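Local coordinates for thiosulfate sulfurtransferase/rhodanese-like domain-containing protein 1 (Homo sapiens, PDB 6BEV) that transfers the sulfane sulfur of thiosulfate to glutathione, forming S-sulfanylglutathione and sulfite through a cysteine persulfide intermediate, at residues Pro25-Ser28 against Leu29-Arg33; Leu72-Glu75 against Pro76-Gln80. All coordinates share one frame; numbering follows the deposited sequence.

How the contacts relate
From the N terminus the chain first meets contact 1, where the loop segment 25-28 turns into helix 29-38. Contact 2 follows at the break between helix 65-73 and helix 76-83. Each is a local turn between adjoining segments, closing no large loop, and the two stand in series without nesting or crossing. Their centres lie about 27 Å apart, on opposite sides of the chain's centre, and their nearest atoms are about 14 Å apart. Contact 1 joins the N-terminal loop and the start of helix 29-38 to the region of strand 120-122 and helix 126-133; contact 2 joins two consecutive helices that lie between strands 61-62 and 95-98 in the chain.

Contact 1 (Pro25-Ser28 against Leu29-Arg33); sequences PTVS and LPELR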
loop_
_atom_site.group_PDB
_atom_site.type_symbol
_atom_site.label_atom_id
_atom_site.label_comp_id
_atom_site.label_asym_id
_atom_site.label_seq_id
_atom_site.Cartn_x
_atom_site.Cartn_y
_atom_site.Cartn_z
ATOM N N PRO A 25 -12.537 -2.490 -3.862
ATOM C CA PRO A 25 -11.400 -3.238 -3.305
ATOM C C PRO A 25 -10.205 -3.325 -4.210
ATOM O O PRO A 25 -9.110 -3.556 -3.691
ATOM C CB PRO A 25 -11.977 -4.634 -3.029
ATOM C CG PRO A 25 -13.425 -4.436 -2.957
ATOM C CD PRO A 25 -13.742 -3.338 -3.927
ATOM N N THR A 26 -10.373 -3.206 -5.533
ATOM C CA THR A 26 -9.262 -3.135 -6.469
ATOM C C THR A 26 -9.182 -1.734 -7.064
ATOM O O THR A 26 -10.207 -1.110 -7.356
ATOM C CB THR A 26 -9.433 -4.162 -7.600
ATOM O OG1 THR A 26 -9.460 -5.483 -7.038
ATOM C CG2 THR A 26 -8.308 -4.085 -8.628
ATOM N N VAL A 27 -7.965 -1.245 -7.255
ATOM C CA VAL A 27 -7.716 -0.025 -8.026
ATOM C C VAL A 27 -6.944 -0.391 -9.291
ATOM O O VAL A 27 -6.000 -1.188 -9.251
ATOM C CB VAL A 27 -6.996 1.043 -7.177
ATOM C CG1 VAL A 27 -5.611 0.593 -6.749
ATOM C CG2 VAL A 27 -6.927 2.369 -7.911
ATOM N N SER A 28 -7.377 0.162 -10.420
ATOM C CA SER A 28 -6.692 -0.015 -11.692
ATOM C C SER A 28 -5.544 0.981 -11.829
ATOM O O SER A 28 -5.501 2.020 -11.166
ATOM C CB SER A 28 -7.666 0.223 -12.846
ATOM O OG SER A 28 -7.989 1.599 -12.923
ATOM N N LEU A 29 -4.623 0.669 -12.741
ATOM C CA LEU A 29 -3.487 1.552 -12.974
ATOM C C LEU A 29 -3.912 2.933 -13.441
ATOM O O LEU A 29 -3.354 3.920 -12.940
ATOM C CB LEU A 29 -2.488 0.901 -13.932
ATOM C CG LEU A 29 -1.230 1.720 -14.227
ATOM C CD1 LEU A 29 -0.456 2.021 -12.964
ATOM C CD2 LEU A 29 -0.351 0.961 -15.206
ATOM N N PRO A 30 -4.845 3.093 -14.382
ATOM C CA PRO A 30 -5.206 4.467 -14.759
ATOM C C PRO A 30 -5.745 5.276 -13.594
ATOM O O PRO A 30 -5.390 6.452 -13.443
ATOM C CB PRO A 30 -6.228 4.265 -15.887
ATOM C CG PRO A 30 -5.908 2.926 -16.458
ATOM C CD PRO A 30 -5.459 2.101 -15.285
ATOM N N GLU A 31 -6.592 4.683 -12.755
ATOM C CA GLU A 31 -7.097 5.425 -11.606
ATOM C C GLU A 31 -5.971 5.731 -10.640
ATOM O O GLU A 31 -5.879 6.848 -10.120
ATOM C CB GLU A 31 -8.211 4.657 -10.899
ATOM C CG GLU A 31 -8.829 5.514 -9.800
ATOM C CD GLU A 31 -9.860 4.824 -8.922
ATOM O OE1 GLU A 31 -10.219 3.651 -9.158
ATOM O OE2 GLU A 31 -10.291 5.473 -7.946
ATOM N N LEU A 32 -5.112 4.750 -10.381
ATOM C CA LEU A 32 -4.003 4.964 -9.464
ATOM C C LEU A 32 -3.112 6.108 -9.933
ATOM O O LEU A 32 -2.709 6.955 -9.130
ATOM C CB LEU A 32 -3.194 3.683 -9.329
ATOM C CG LEU A 32 -1.953 3.739 -8.428
ATOM C CD1 LEU A 32 -2.324 4.207 -7.023
ATOM C CD2 LEU A 32 -1.251 2.396 -8.394
ATOM N N ARG A 33 -2.793 6.155 -11.229
ATOM C CA ARG A 33 -1.929 7.226 -11.723
ATOM C C ARG A 33 -2.554 8.589 -11.474
ATOM O O ARG A 33 -1.858 9.538 -11.097
ATOM C CB ARG A 33 -1.624 7.017 -13.200
ATOM C CG ARG A 33 -0.614 5.915 -13.460
ATOM C CD ARG A 33 -0.594 5.556 -14.915
ATOM N NE ARG A 33 0.558 4.736 -15.289
ATOM C CZ ARG A 33 0.673 4.127 -16.461
ATOM N NH1 ARG A 33 -0.325 4.190 -17.323
ATOM N NH2 ARG A 33 1.757 3.425 -16.751
HETATM O O HOH W 1 -9.907 1.472 -10.642
#
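Ser28 caps the helix that begins at Leu29. Its OG stands between the backbone N and the carbonyl carbon (chi1 71°), a position from which it accepts a weak hydrogen bond from Glu31 N at 3.4 Å. The bond is long but nearly straight, with an N-H...O angle of 166°. Ser28 O receives Leu32 N at 2.9 Å, a main-chain bond of the helix's first turn, and Pro30 sets its CD against Ser28 OG at 3.5 Å, flanking the cap.

Glu31 reaches back past the cap. With CG trans to the backbone N (chi1 -174°) and the rest of the chain extended, its side chain crosses that of Val27 at a slant, Glu31 OE1 lying 3.7 Å from Val27 CG2; the same methyl packs on Leu32 CB at 4.2 Å. A water takes the hydrogen of Ser28 N at 2.9 Å and donates to Glu31 OE1 at 2.7 Å, linking the backbone before the helix to its first turn. Glu31 OE2 forms a salt bridge with Arg121, which also binds Thr26 O, while Val27 and Leu32 both touch Val96 of strand 95-98.

With one oxygen on water and the other on arginine, the carboxylate is held at both ends. Its negative charge near the helix N terminus should interact favourably with the helix dipole, and the Arg121 pairing probably favours the ionised form.

Contact 2 (Leu72-Glu75 against Pro76-Gln80); sequences LQME and PAAFQ
The backbone leaves helical geometry at Met74 and, after Glu75, re-enters a helix at Pro76, where a main-chain bond runs from Phe79 N to Glu75 O at 3.0 Å. The N-H...O angle of that bond is 162°.

Met74 supplies the side chain that bridges the bend. Its CG lies between the backbone N and the carbonyl carbon (chi1 67°), and the thioether is carried across to the first turn of the new helix. There Met74 SD lies 3.4 Å from Phe79 N and 3.9 Å from Ala78 CB, while Met74 CG meets Phe79 CB at 4.1 Å. The Met74 and Phe79 side chains cross at about a right angle; Phe79 also touches Ile63 and Pro88, and its ring meets that of Tyr83. Glu75 runs beside the Pro76 ring in the same direction, with Glu75 OE1 3.8 Å from Pro76 CD. Lys87 binds the carbonyl oxygens of Leu72 and Met74, tying the end of the first helix to a later loop.

Within the rhodanese domain, away from the catalytic cysteine, this is a two-residue helix-to-helix link with Glu75 at the N-cap and proline at the first helical position, where its lack of an N-H costs the helix no hydrogen bond.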
loop_
_atom_site.group_PDB
_atom_site.type_symbol
_atom_site.label_atom_id
_atom_site.label_comp_id
_atom_site.label_asym_id
_atom_site.label_seq_id
_atom_site.Cartn_x
_atom_site.Cartn_y
_atom_site.Cartn_z
ATOM N N LEU A 72 -0.577 -1.584 11.758
ATOM C CA LEU A 72 -1.894 -0.978 11.893
ATOM C C LEU A 72 -2.389 -0.991 13.330
ATOM O O LEU A 72 -3.273 -0.202 13.668
ATOM C CB LEU A 72 -2.895 -1.661 10.957
ATOM C CG LEU A 72 -2.568 -1.525 9.473
ATOM C CD1 LEU A 72 -3.579 -2.310 8.643
ATOM C CD2 LEU A 72 -2.533 -0.064 9.022
ATOM N N GLN A 73 -1.836 -1.850 14.182
ATOM C CA GLN A 73 -2.240 -1.905 15.584
ATOM C C GLN A 73 -1.414 -0.996 16.474
ATOM O O GLN A 73 -1.882 -0.632 17.563
ATOM C CB GLN A 73 -2.117 -3.338 16.117
ATOM C CG GLN A 73 -3.040 -4.345 15.466
ATOM C CD GLN A 73 -4.433 -4.396 16.076
ATOM O OE1 GLN A 73 -4.864 -3.495 16.819
ATOM N NE2 GLN A 73 -5.151 -5.459 15.772
ATOM N N MET A 74 -0.193 -0.648 16.086
ATOM C CA MET A 74 0.686 0.048 17.010
ATOM C C MET A 74 0.298 1.517 17.125
ATOM O O MET A 74 -0.393 2.085 16.278
ATOM C CB MET A 74 2.156 -0.113 16.607
ATOM C CG MET A 74 2.546 0.559 15.299
ATOM S SD MET A 74 4.309 0.469 14.900
ATOM C CE MET A 74 4.574 -1.301 14.533
ATOM N N GLU A 75 0.737 2.134 18.218
ATOM C CA GLU A 75 0.399 3.525 18.428
ATOM C C GLU A 75 1.027 4.414 17.350
ATOM O O GLU A 75 2.093 4.098 16.798
ATOM C CB GLU A 75 0.848 3.964 19.815
ATOM C CG GLU A 75 0.106 3.229 20.942
ATOM C CD GLU A 75 -1.396 3.422 20.862
ATOM O OE1 GLU A 75 -1.834 4.584 20.847
ATOM O OE2 GLU A 75 -2.136 2.417 20.788
ATOM N N PRO A 76 0.394 5.550 17.037
ATOM C CA PRO A 76 0.933 6.417 15.972
ATOM C C PRO A 76 2.402 6.791 16.131
ATOM O O PRO A 76 3.137 6.794 15.137
ATOM C CB PRO A 76 -0.000 7.632 16.021
ATOM C CG PRO A 76 -1.301 7.062 16.483
ATOM C CD PRO A 76 -0.935 6.004 17.492
ATOM N N ALA A 77 2.857 7.129 17.338
ATOM C CA ALA A 77 4.259 7.502 17.485
ATOM C C ALA A 77 5.181 6.316 17.226
ATOM O O ALA A 77 6.297 6.500 16.719
ATOM C CB ALA A 77 4.519 8.098 18.867
ATOM N N ALA A 78 4.739 5.103 17.559
ATOM C CA ALA A 78 5.545 3.920 17.272
ATOM C C ALA A 78 5.611 3.648 15.775
ATOM O O ALA A 78 6.659 3.244 15.255
ATOM C CB ALA A 78 4.967 2.717 18.011
ATOM N N PHE A 79 4.505 3.873 15.072
ATOM C CA PHE A 79 4.506 3.749 13.621
ATOM C C PHE A 79 5.481 4.746 12.995
ATOM O O PHE A 79 6.290 4.397 12.126
ATOM C CB PHE A 79 3.077 3.964 13.108
ATOM C CG PHE A 79 2.928 3.774 11.618
ATOM C CD1 PHE A 79 3.399 4.732 10.719
ATOM C CD2 PHE A 79 2.307 2.646 11.096
ATOM C CE1 PHE A 79 3.260 4.569 9.361
ATOM C CE2 PHE A 79 2.162 2.485 9.720
ATOM C CZ PHE A 79 2.641 3.448 8.854
ATOM N N GLN A 80 5.425 5.999 13.437
ATOM C CA GLN A 80 6.335 7.005 12.907
ATOM C C GLN A 80 7.783 6.605 13.157
ATOM O O GLN A 80 8.646 6.767 12.286
ATOM C CB GLN A 80 6.013 8.349 13.561
ATOM C CG GLN A 80 6.957 9.487 13.233
ATOM C CD GLN A 80 6.852 9.977 11.815
ATOM O OE1 GLN A 80 5.764 10.295 11.331
ATOM N NE2 GLN A 80 7.992 10.081 11.148
#